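Local coordinates for protein laccase (Botrytis aclada, PDB 3SQR) that oxidises phenolic substrates such as hydroquinones with its copper ions while reducing dioxygen to water, probably in lignin degradation and detoxification, at residues I123-I128 with L153-Q158; D137-V142 with H168-L173; D194-V199 with R264-N269; Y162-Y167 with R310-V315. One frame throughout, in Å; residues are numbered along the deposited sequence.

Interaction 1 of 4, residues I123-I128 with L153-Q158; sequences IHWHGI and LTYKFQ. With CU (copper (II) ion), chain F.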
# COMPACT_ATOMS: atom_id res chain seq x y z
N ILE A 123 3.48 5.50 -11.50
CA ILE A 123 2.35 5.38 -10.58
C ILE A 123 1.89 3.97 -10.54
O ILE A 123 1.54 3.40 -11.58
CB ILE A 123 1.19 6.26 -11.00
CG1 ILE A 123 1.65 7.68 -11.26
CG2 ILE A 123 0.01 6.23 -9.91
CD1 ILE A 123 2.47 8.37 -10.22
N HIS A 124 1.85 3.43 -9.32
CA HIS A 124 1.42 2.09 -9.02
C HIS A 124 -0.01 2.11 -8.40
O HIS A 124 -0.38 2.95 -7.63
CB HIS A 124 2.41 1.41 -8.09
CG HIS A 124 1.92 0.11 -7.54
ND1 HIS A 124 1.71 -1.00 -8.35
CD2 HIS A 124 1.68 -0.30 -6.27
CE1 HIS A 124 1.26 -2.00 -7.60
NE2 HIS A 124 1.26 -1.61 -6.33
N TRP A 125 -0.76 1.11 -8.78
CA TRP A 125 -2.19 0.95 -8.39
C TRP A 125 -2.14 -0.20 -7.41
O TRP A 125 -1.99 -1.37 -7.80
CB TRP A 125 -3.03 0.71 -9.66
CG TRP A 125 -2.54 1.58 -10.78
CD1 TRP A 125 -1.61 1.23 -11.75
CD2 TRP A 125 -2.83 2.95 -10.99
NE1 TRP A 125 -1.34 2.31 -12.52
CE2 TRP A 125 -2.03 3.39 -12.05
CE3 TRP A 125 -3.64 3.90 -10.32
CZ2 TRP A 125 -2.00 4.68 -12.46
CZ3 TRP A 125 -3.61 5.21 -10.72
CH2 TRP A 125 -2.81 5.60 -11.81
N HIS A 126 -2.15 0.15 -6.11
CA HIS A 126 -1.75 -0.80 -5.11
C HIS A 126 -2.71 -1.98 -5.03
O HIS A 126 -3.89 -1.86 -4.80
CB HIS A 126 -1.47 -0.12 -3.76
CG HIS A 126 -0.96 -1.07 -2.76
ND1 HIS A 126 0.24 -0.91 -2.13
CD2 HIS A 126 -1.53 -2.17 -2.22
CE1 HIS A 126 0.41 -1.89 -1.27
NE2 HIS A 126 -0.63 -2.70 -1.33
N GLY A 127 -2.13 -3.17 -5.11
CA GLY A 127 -2.85 -4.40 -4.96
C GLY A 127 -3.63 -4.79 -6.20
O GLY A 127 -4.28 -5.83 -6.21
N ILE A 128 -3.53 -3.98 -7.26
CA ILE A 128 -4.25 -4.25 -8.46
C ILE A 128 -3.51 -5.35 -9.19
O ILE A 128 -2.36 -5.20 -9.51
CB ILE A 128 -4.46 -2.97 -9.34
CG1 ILE A 128 -5.34 -1.96 -8.56
CG2 ILE A 128 -5.22 -3.31 -10.63
CD1 ILE A 128 -6.78 -2.45 -8.14
N LEU A 153 1.98 9.28 -19.50
CA LEU A 153 1.80 7.88 -19.71
C LEU A 153 0.39 7.61 -19.35
O LEU A 153 0.01 7.96 -18.25
CB LEU A 153 2.69 7.06 -18.81
CG LEU A 153 2.55 5.56 -18.95
CD1 LEU A 153 2.58 4.97 -20.41
CD2 LEU A 153 3.59 4.90 -18.01
N THR A 154 -0.31 6.95 -20.26
CA THR A 154 -1.72 6.52 -20.02
C THR A 154 -1.75 5.08 -19.54
O THR A 154 -1.50 4.15 -20.28
CB THR A 154 -2.57 6.72 -21.27
OG1 THR A 154 -2.50 8.12 -21.63
CG2 THR A 154 -4.07 6.29 -20.99
N TYR A 155 -2.14 4.90 -18.29
CA TYR A 155 -2.28 3.59 -17.72
C TYR A 155 -3.66 3.07 -18.06
O TYR A 155 -4.63 3.80 -17.99
CB TYR A 155 -2.07 3.64 -16.22
CG TYR A 155 -0.65 4.03 -15.77
CD1 TYR A 155 -0.21 5.35 -15.72
CD2 TYR A 155 0.24 3.06 -15.40
CE1 TYR A 155 1.05 5.69 -15.28
CE2 TYR A 155 1.47 3.37 -14.97
CZ TYR A 155 1.91 4.67 -14.91
OH TYR A 155 3.19 4.94 -14.43
N LYS A 156 -3.70 1.83 -18.49
CA LYS A 156 -4.94 1.16 -18.78
C LYS A 156 -5.03 -0.15 -18.13
O LYS A 156 -4.17 -1.02 -18.37
CB LYS A 156 -5.06 1.01 -20.32
CG LYS A 156 -5.18 2.36 -21.05
CD LYS A 156 -5.43 2.10 -22.58
CE LYS A 156 -5.52 3.41 -23.40
NZ LYS A 156 -6.35 3.19 -24.69
N PHE A 157 -6.11 -0.42 -17.36
CA PHE A 157 -6.27 -1.66 -16.78
C PHE A 157 -7.70 -1.84 -16.38
O PHE A 157 -8.41 -0.84 -16.26
CB PHE A 157 -5.34 -1.91 -15.58
CG PHE A 157 -5.41 -0.88 -14.52
CD1 PHE A 157 -4.61 0.24 -14.58
CD2 PHE A 157 -6.30 -0.99 -13.45
CE1 PHE A 157 -4.63 1.21 -13.58
CE2 PHE A 157 -6.32 0.01 -12.46
CZ PHE A 157 -5.44 1.10 -12.53
N GLN A 158 -8.10 -3.08 -16.33
CA GLN A 158 -9.38 -3.43 -15.75
C GLN A 158 -9.27 -3.65 -14.27
O GLN A 158 -8.32 -4.28 -13.76
CB GLN A 158 -9.99 -4.70 -16.39
CG GLN A 158 -11.42 -4.92 -16.06
CD GLN A 158 -12.02 -6.05 -16.87
OE1 GLN A 158 -11.29 -6.96 -17.28
NE2 GLN A 158 -13.37 -6.01 -17.07
CU CU F . 1.78 0.31 -2.29

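Interaction 2 of 4, residues D137-V142 with H168-L173; sequences DGVPGV and HSHFSL. With CU (copper (II) ion), chain F; CU (copper (II) ion), chain E.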
# COMPACT_ATOMS: atom_id res chain seq x y z
N ASP A 137 1.62 -1.66 -14.25
CA ASP A 137 1.80 -1.80 -12.81
C ASP A 137 2.47 -0.62 -12.12
O ASP A 137 2.34 -0.42 -10.91
CB ASP A 137 2.51 -3.11 -12.50
CG ASP A 137 2.44 -3.50 -11.07
OD1 ASP A 137 1.31 -3.42 -10.47
OD2 ASP A 137 3.47 -3.92 -10.52
N GLY A 138 3.23 0.15 -12.88
CA GLY A 138 3.82 1.39 -12.41
C GLY A 138 5.04 1.27 -11.54
O GLY A 138 5.35 2.20 -10.82
N VAL A 139 5.86 0.21 -11.73
CA VAL A 139 7.06 0.08 -10.96
C VAL A 139 8.21 0.51 -11.88
O VAL A 139 8.51 -0.26 -12.78
CB VAL A 139 7.35 -1.29 -10.50
CG1 VAL A 139 8.61 -1.37 -9.65
CG2 VAL A 139 6.09 -1.79 -9.60
N PRO A 140 8.84 1.61 -11.58
CA PRO A 140 9.94 2.06 -12.45
C PRO A 140 11.12 1.15 -12.25
O PRO A 140 11.44 0.77 -11.11
CB PRO A 140 10.20 3.48 -11.94
CG PRO A 140 9.86 3.44 -10.50
CD PRO A 140 8.77 2.42 -10.35
N GLY A 141 11.78 0.79 -13.36
CA GLY A 141 12.81 -0.21 -13.26
C GLY A 141 12.36 -1.63 -13.37
O GLY A 141 13.18 -2.55 -13.49
N VAL A 142 11.05 -1.88 -13.19
CA VAL A 142 10.53 -3.22 -13.37
C VAL A 142 9.53 -3.30 -14.51
O VAL A 142 9.69 -4.10 -15.46
CB VAL A 142 9.88 -3.74 -12.07
CG1 VAL A 142 9.18 -5.14 -12.34
CG2 VAL A 142 10.88 -3.73 -10.85
N HIS A 168 -0.24 5.19 -5.85
CA HIS A 168 0.81 6.02 -5.33
C HIS A 168 2.00 5.96 -6.22
O HIS A 168 2.18 5.01 -6.93
CB HIS A 168 1.22 5.63 -3.93
CG HIS A 168 1.67 4.20 -3.75
ND1 HIS A 168 2.97 3.79 -3.97
CD2 HIS A 168 1.01 3.12 -3.27
CE1 HIS A 168 3.06 2.49 -3.69
NE2 HIS A 168 1.89 2.08 -3.22
N SER A 169 2.83 6.96 -6.14
CA SER A 169 4.10 6.82 -6.88
C SER A 169 4.89 5.66 -6.34
O SER A 169 4.93 5.43 -5.14
CB SER A 169 4.94 8.08 -6.77
OG SER A 169 6.22 7.82 -7.35
N HIS A 170 5.52 4.91 -7.25
CA HIS A 170 6.41 3.87 -6.85
C HIS A 170 7.84 4.28 -7.30
O HIS A 170 8.75 3.48 -7.33
CB HIS A 170 6.01 2.56 -7.47
CG HIS A 170 6.23 1.38 -6.58
ND1 HIS A 170 7.45 1.06 -6.07
CD2 HIS A 170 5.36 0.45 -6.08
CE1 HIS A 170 7.35 -0.04 -5.35
NE2 HIS A 170 6.08 -0.42 -5.31
N PHE A 171 8.05 5.57 -7.49
CA PHE A 171 9.33 6.12 -7.91
C PHE A 171 9.98 6.71 -6.67
O PHE A 171 9.54 7.76 -6.12
CB PHE A 171 9.11 7.17 -8.97
CG PHE A 171 10.37 7.81 -9.46
CD1 PHE A 171 10.91 8.86 -8.74
CD2 PHE A 171 10.94 7.40 -10.62
CE1 PHE A 171 12.05 9.50 -9.19
CE2 PHE A 171 12.11 8.02 -11.10
CZ PHE A 171 12.66 9.06 -10.36
N SER A 172 10.94 5.97 -6.14
CA SER A 172 11.70 6.43 -5.00
C SER A 172 10.74 6.86 -3.86
O SER A 172 9.73 6.15 -3.63
CB SER A 172 12.75 7.52 -5.43
OG SER A 172 13.48 7.99 -4.29
N LEU A 173 11.03 7.91 -3.11
CA LEU A 173 10.26 8.20 -1.88
C LEU A 173 9.07 9.10 -2.10
O LEU A 173 8.51 9.61 -1.15
CB LEU A 173 11.18 8.88 -0.85
CG LEU A 173 12.40 8.10 -0.39
CD1 LEU A 173 13.38 9.07 0.36
CD2 LEU A 173 11.96 7.00 0.54
CU CU F . 1.78 0.31 -2.29
CU CU E . 5.18 -2.00 -4.35
O HOH W 1 4.00 -0.54 -3.43

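Interaction 3 of 4, residues D194-V199 with R264-N269; sequences DEDVGV and RLRLIN. With NAG (2-acetamido-2-deoxy-beta-D-glucopyranose), chain C.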
# COMPACT_ATOMS: atom_id res chain seq x y z
N ASP A 194 -24.99 1.14 5.95
CA ASP A 194 -25.81 2.14 5.36
C ASP A 194 -25.10 3.13 4.54
O ASP A 194 -25.61 3.54 3.49
CB ASP A 194 -26.53 2.93 6.48
CG ASP A 194 -27.39 2.04 7.32
OD1 ASP A 194 -28.12 1.25 6.68
OD2 ASP A 194 -27.23 2.02 8.55
N GLU A 195 -23.96 3.61 5.05
CA GLU A 195 -23.21 4.67 4.36
C GLU A 195 -21.71 4.35 4.25
O GLU A 195 -21.11 3.91 5.20
CB GLU A 195 -23.37 6.01 5.07
CG GLU A 195 -24.83 6.44 5.14
CD GLU A 195 -25.01 7.86 5.59
OE1 GLU A 195 -24.00 8.62 5.63
OE2 GLU A 195 -26.17 8.20 5.93
N ASP A 196 -21.14 4.64 3.09
CA ASP A 196 -19.69 4.52 2.90
C ASP A 196 -19.09 5.89 3.07
O ASP A 196 -19.32 6.76 2.25
CB ASP A 196 -19.48 3.99 1.49
CG ASP A 196 -18.02 3.78 1.13
OD1 ASP A 196 -17.14 3.90 2.01
OD2 ASP A 196 -17.85 3.44 -0.07
N VAL A 197 -18.32 6.09 4.14
CA VAL A 197 -17.68 7.35 4.44
C VAL A 197 -16.39 7.53 3.63
O VAL A 197 -15.80 8.60 3.60
CB VAL A 197 -17.48 7.56 5.96
CG1 VAL A 197 -18.89 7.48 6.67
CG2 VAL A 197 -16.46 6.64 6.64
N GLY A 198 -15.96 6.43 3.04
CA GLY A 198 -14.76 6.53 2.23
C GLY A 198 -13.53 6.25 3.07
O GLY A 198 -13.55 5.59 4.14
N VAL A 199 -12.41 6.63 2.50
CA VAL A 199 -11.09 6.26 3.05
C VAL A 199 -10.73 7.17 4.20
O VAL A 199 -11.12 8.39 4.25
CB VAL A 199 -10.02 6.33 1.95
CG1 VAL A 199 -8.64 6.19 2.52
CG2 VAL A 199 -10.18 5.18 0.90
N ARG A 264 -19.39 2.29 6.73
CA ARG A 264 -18.19 1.65 6.22
C ARG A 264 -17.06 2.69 6.17
O ARG A 264 -17.19 3.79 5.62
CB ARG A 264 -18.47 1.10 4.83
CG ARG A 264 -17.24 0.50 4.19
CD ARG A 264 -17.61 -0.06 2.87
NE ARG A 264 -16.56 -0.92 2.36
CZ ARG A 264 -16.78 -1.79 1.38
NH1 ARG A 264 -17.99 -1.95 0.83
NH2 ARG A 264 -15.77 -2.52 0.95
N LEU A 265 -16.00 2.38 6.86
CA LEU A 265 -14.74 3.19 6.89
C LEU A 265 -13.68 2.36 6.22
O LEU A 265 -13.52 1.20 6.50
CB LEU A 265 -14.28 3.45 8.30
CG LEU A 265 -15.08 4.43 9.17
CD1 LEU A 265 -16.59 4.20 9.18
CD2 LEU A 265 -14.43 4.50 10.58
N ARG A 266 -12.85 3.02 5.43
CA ARG A 266 -11.86 2.29 4.62
C ARG A 266 -10.51 2.80 5.05
O ARG A 266 -10.16 3.91 4.73
CB ARG A 266 -12.14 2.54 3.15
CG ARG A 266 -13.55 2.17 2.68
CD ARG A 266 -13.72 2.61 1.27
NE ARG A 266 -14.98 2.28 0.65
CZ ARG A 266 -15.20 1.23 -0.14
NH1 ARG A 266 -14.25 0.35 -0.37
NH2 ARG A 266 -16.39 1.05 -0.69
N LEU A 267 -9.83 1.98 5.83
CA LEU A 267 -8.65 2.38 6.52
C LEU A 267 -7.44 1.99 5.71
O LEU A 267 -7.32 0.85 5.29
CB LEU A 267 -8.59 1.74 7.88
CG LEU A 267 -9.86 2.01 8.73
CD1 LEU A 267 -9.87 1.12 9.99
CD2 LEU A 267 -9.96 3.50 9.06
N ILE A 268 -6.55 2.95 5.53
CA ILE A 268 -5.27 2.73 4.82
C ILE A 268 -4.13 3.35 5.54
O ILE A 268 -4.14 4.54 5.82
CB ILE A 268 -5.28 3.24 3.38
CG1 ILE A 268 -6.62 2.97 2.70
CG2 ILE A 268 -3.99 2.64 2.56
CD1 ILE A 268 -6.62 3.28 1.24
N ASN A 269 -3.10 2.55 5.79
CA ASN A 269 -1.85 3.08 6.34
C ASN A 269 -0.91 3.39 5.14
O ASN A 269 -0.50 2.51 4.46
CB ASN A 269 -1.23 2.10 7.35
CG ASN A 269 0.15 2.50 7.85
OD1 ASN A 269 0.80 3.48 7.41
ND2 ASN A 269 0.65 1.63 8.78
C1 NAG C . -10.89 11.55 3.54
C2 NAG C . -12.41 11.54 3.69
C3 NAG C . -13.00 11.13 2.36
C4 NAG C . -12.56 12.05 1.23
C5 NAG C . -11.02 12.31 1.30
C6 NAG C . -10.67 13.65 0.71
C7 NAG C . -13.75 10.70 5.52
C8 NAG C . -14.20 9.52 6.37
N2 NAG C . -12.85 10.50 4.58
O3 NAG C . -14.40 11.05 2.40
O4 NAG C . -12.89 11.46 -0.04
O5 NAG C . -10.54 12.50 2.60
O6 NAG C . -9.27 13.70 0.43
O7 NAG C . -14.21 11.84 5.68

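Interaction 4 of 4, residues Y162-Y167 with R310-V315; sequences YGTTWY and RYDVIV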
# COMPACT_ATOMS: atom_id res chain seq x y z
N TYR A 162 -12.50 -5.79 -6.09
CA TYR A 162 -13.33 -4.77 -5.46
C TYR A 162 -12.90 -4.57 -4.03
O TYR A 162 -12.41 -5.47 -3.35
CB TYR A 162 -14.83 -5.07 -5.63
CG TYR A 162 -15.24 -6.38 -5.05
CD1 TYR A 162 -15.64 -6.47 -3.70
CD2 TYR A 162 -15.17 -7.54 -5.80
CE1 TYR A 162 -15.97 -7.72 -3.15
CE2 TYR A 162 -15.47 -8.77 -5.27
CZ TYR A 162 -15.88 -8.85 -3.94
OH TYR A 162 -16.23 -10.05 -3.38
N GLY A 163 -13.04 -3.33 -3.61
CA GLY A 163 -12.73 -2.94 -2.25
C GLY A 163 -11.90 -1.66 -2.22
O GLY A 163 -12.05 -0.77 -3.05
N THR A 164 -11.11 -1.57 -1.18
CA THR A 164 -10.32 -0.40 -0.87
C THR A 164 -8.87 -0.58 -1.20
O THR A 164 -8.18 -1.48 -0.70
CB THR A 164 -10.40 -0.14 0.65
OG1 THR A 164 -11.78 0.01 1.02
CG2 THR A 164 -9.62 1.09 1.04
N THR A 165 -8.38 0.36 -1.96
CA THR A 165 -6.95 0.46 -2.14
C THR A 165 -6.57 1.89 -2.40
O THR A 165 -7.33 2.83 -2.10
CB THR A 165 -6.38 -0.58 -3.14
OG1 THR A 165 -4.97 -0.64 -2.93
CG2 THR A 165 -6.75 -0.22 -4.62
N TRP A 166 -5.37 2.06 -2.92
CA TRP A 166 -4.80 3.37 -3.09
C TRP A 166 -3.87 3.29 -4.28
O TRP A 166 -3.48 2.21 -4.66
CB TRP A 166 -4.08 3.83 -1.83
CG TRP A 166 -2.95 2.99 -1.29
CD1 TRP A 166 -2.96 1.63 -1.01
CD2 TRP A 166 -1.67 3.46 -0.87
NE1 TRP A 166 -1.76 1.27 -0.41
CE2 TRP A 166 -0.95 2.36 -0.34
CE3 TRP A 166 -1.05 4.70 -0.89
CZ2 TRP A 166 0.38 2.48 0.09
CZ3 TRP A 166 0.24 4.86 -0.42
CH2 TRP A 166 0.97 3.75 0.06
N TYR A 167 -3.57 4.44 -4.84
CA TYR A 167 -2.56 4.50 -5.91
C TYR A 167 -1.48 5.41 -5.40
O TYR A 167 -1.76 6.36 -4.65
CB TYR A 167 -3.15 4.98 -7.23
CG TYR A 167 -3.72 6.36 -7.22
CD1 TYR A 167 -4.95 6.63 -6.72
CD2 TYR A 167 -3.01 7.44 -7.76
CE1 TYR A 167 -5.49 7.94 -6.73
CE2 TYR A 167 -3.52 8.72 -7.77
CZ TYR A 167 -4.76 8.97 -7.24
OH TYR A 167 -5.22 10.23 -7.24
N ARG A 310 -4.88 -2.30 3.99
CA ARG A 310 -6.18 -1.70 4.04
C ARG A 310 -7.00 -2.60 4.86
O ARG A 310 -6.76 -3.79 4.87
CB ARG A 310 -6.86 -1.53 2.66
CG ARG A 310 -6.17 -0.51 1.80
CD ARG A 310 -4.99 -1.08 1.11
NE ARG A 310 -5.41 -2.00 0.08
CZ ARG A 310 -4.66 -2.99 -0.42
NH1 ARG A 310 -3.48 -3.28 0.07
NH2 ARG A 310 -5.15 -3.71 -1.42
N TYR A 311 -7.95 -2.00 5.56
CA TYR A 311 -9.05 -2.74 6.14
C TYR A 311 -10.30 -1.98 5.89
O TYR A 311 -10.34 -0.74 6.00
CB TYR A 311 -8.85 -2.91 7.63
CG TYR A 311 -7.83 -3.93 8.01
CD1 TYR A 311 -8.14 -5.29 8.04
CD2 TYR A 311 -6.53 -3.56 8.29
CE1 TYR A 311 -7.21 -6.21 8.40
CE2 TYR A 311 -5.58 -4.49 8.67
CZ TYR A 311 -5.92 -5.81 8.71
OH TYR A 311 -5.02 -6.71 9.08
N ASP A 312 -11.37 -2.72 5.67
CA ASP A 312 -12.67 -2.14 5.59
C ASP A 312 -13.33 -2.60 6.90
O ASP A 312 -13.26 -3.78 7.26
CB ASP A 312 -13.51 -2.64 4.44
CG ASP A 312 -13.10 -2.08 3.11
OD1 ASP A 312 -12.09 -2.56 2.64
OD2 ASP A 312 -13.77 -1.19 2.54
N VAL A 313 -13.89 -1.62 7.58
CA VAL A 313 -14.67 -1.89 8.81
C VAL A 313 -16.02 -1.22 8.76
O VAL A 313 -16.23 -0.19 8.19
CB VAL A 313 -13.87 -1.44 10.07
CG1 VAL A 313 -12.48 -2.08 10.09
CG2 VAL A 313 -13.76 0.14 10.07
N ILE A 314 -16.97 -1.84 9.46
CA ILE A 314 -18.28 -1.28 9.58
C ILE A 314 -18.38 -0.88 11.05
O ILE A 314 -18.01 -1.66 11.93
CB ILE A 314 -19.38 -2.29 9.30
CG1 ILE A 314 -19.34 -2.76 7.86
CG2 ILE A 314 -20.79 -1.63 9.54
CD1 ILE A 314 -19.32 -1.70 6.83
N VAL A 315 -18.80 0.36 11.25
CA VAL A 315 -18.93 0.88 12.62
C VAL A 315 -20.39 1.32 12.73
O VAL A 315 -20.87 2.15 11.94
CB VAL A 315 -18.03 2.02 12.93
CG1 VAL A 315 -18.19 2.35 14.45
CG2 VAL A 315 -16.58 1.66 12.68
O HOH W 2 -11.42 -4.09 0.43

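Interaction 1 of 4, residues I123-I128 with L153-Q158
Trp125 meets two aromatic rings of strand 153-158, Phe157 over one face and Tyr155 at its edge. Phe157 reaches the indole face with CZ and CE1, CZ lying 3.4 Å from Trp125 CG; the two planes are inclined at 44°, neither stacked nor perpendicular. Tyr155 stands at the rim instead: the Trp125 edge carrying NE1 and CZ2 is turned to the Tyr155 face in an offset edge-to-face pair, with planes 69° apart and Trp125 CZ2 3.6 Å from Tyr155 CG. The other indole face is covered from within its own strand by Ile123 CG2. With CG in the cramped place between backbone N and carbonyl carbon (chi1 54°), the Phe157 ring rises between Trp125 and Ile128. A nearly straight bond of 3.0 Å from Ile123 N to Tyr155 OH ties the phenol to the strand edge, and Gln144 gives the same hydroxyl a second partner. Packing is looser at the end of the turn, where only Ile128 CG2 rests on Phe157 CD2, at 3.8 Å, and Lys156 on the outer side of its strand is exposed. His126, facing the other way, binds a copper ion through ND1 at 2.0 Å. The strands run almost parallel with axes 9.9 Å apart, in two facing sheets: an aromatic cluster in the core of a cupredoxin-like beta sandwich, behind the copper-binding His-X-His of a multicopper oxidase.

Interaction 2 of 4, residues D137-V142 with H168-L173
Pro140 and His170 make the closest approach between loop 137-142 and the end of strand 163-169, and they do it by van der Waals contact. Pro140 lays the CD side of its ring against the backbone of the other segment, CD 3.2 Å from His170 O, while its CG rests near Phe171, 4.1 Å from CB. Gly138 O comes within 3.4 Å of His170 CB; that carbonyl has a hydrogen-bond partner in Ser122. Val139 sets CG2 over one face of the His170 imidazole, towards the rim and 4.2 Å from CD2, and the loop thus lines the flank of a copper ligand. This is the His-X-His motif of the trinuclear copper centre of multicopper oxidases: His168 and His170 serve two different copper ions. The metal bonds both use NE2, His168 to one copper at 2.0 Å and His170 to the other at 2.1 Å, where a water also binds; His126 and His527 complete the first set of histidines, His468 and His525 join His170 in the second. Hydrogen bonds brace the motif from within. His168 ND1 donates to Ser169 O at 2.8 Å, the oxygen lying in the ring plane although the donor sits well above the carbonyl plane, and this fixes the rotation of the imidazole. Ser169 OG accepts from Phe171 N in an ST turn, while Asp137 OD2 is bonded to His468 ND1, a second-shell tie to the same copper as His170.

Interaction 3 of 4, residues D194-V199 with R264-N269
Asp196 and Arg266 meet at about a right angle, their carboxylate and guanidinium planes 43° apart, in a side-on salt bridge. Arg266 NE reaches Asp196 OD1 at 3.0 Å on its syn side, while NH2 contacts OD2 at 2.9 Å from above the carboxylate plane. OD1 is gripped a second time, from the opposite face, by Gly198 N, which closes an Asx turn. The extended Arg266 chain, with CG anti to the carbonyl carbon (chi1 -57°), carries its guanidinium face to face with that of Arg264, whose NE lies 3.5 Å above the centre of its plane; the closeness of two positive groups is presumably eased by Asp196 and by Asp312, the salt-bridge partner of Arg264 NE. The side chains of Val197 and Leu265 cross obliquely, Val197 CG2 3.5 Å from Leu265 CD1. On the face of Asp196 and Arg266, Val199 CG1 packs on Ile268 CD1. Backbone bonds from Arg264 N to Glu195 O, Val197 N to Arg264 O and Arg266 N to Gly198 O join the strands, and an attached N-acetylglucosamine donates its N2 to Val199 O at 2.7 Å. Side by side with their directions 8° apart, these are neighbouring parallel strands in a mixed sheet of the second cupredoxin-like domain.

Interaction 4 of 4, residues Y162-Y167 with R310-V315
Thr164 opens the contact, touching both Asp312 and Arg310 of strand 310-316. Its backbone N bonds to a water that in turn reaches Asp312 OD1, and its hydroxyl OG1 donates to Asp312 OD2 at 2.8 Å, on the syn side but 26° out of the carboxylate plane. Arg266 bonds to the same hydroxyl through NH1, so OG1 is gripped from two partners and its place beside the buried carboxylate is fixed. Thr164 O then takes a nearly straight bond from Arg310 NE, 2.9 Å long, the oxygen lying close to the guanidinium plane; the methyl CG2 slides along the same side chain, 3.9 Å from Arg310 CG. Bends at chi2 (82°) and chi3 (71°) turn the arginine so that NE points at this carbonyl. The strands come from different cupredoxin-like domains of the multicopper oxidase and run at 145° to each other; the bonds between the two segments all involve a side chain, and none is backbone to backbone. Thr165 OG1 lies over one face of the Arg310 guanidinium, 3.3 Å from NE, at a poor angle for a hydrogen bond; it bonds to His126 O instead. Trp166 comes last, its CD1 4.0 Å from Arg310 CD, with the indole stacked on the copper ligand His126. The far end of Arg310 is held by a salt bridge from NH2 to Asp500.

Interactions 1 and 2, with centres 11 Å apart, flank the trinuclear copper centre: His126 of the first and His168 of the second bind one copper ion, and His124 ND1 bonds to Asp137 O at 2.7 Å. Interactions 2 and 4 share strand 163-169, and interaction 4 meets interaction 1 through a backbone bond from His126 N to Trp166 O, 2.9 Å. It also adjoins interaction 3, 6 Å away between centres, where Arg264 NE and Asp312 OD2 form a salt bridge of 2.8 Å. Interaction 4 thus touches both interactions 1 and 3, while interaction 3 touches neither 1 nor 2; the strands of interaction 4 come from the first and second domains.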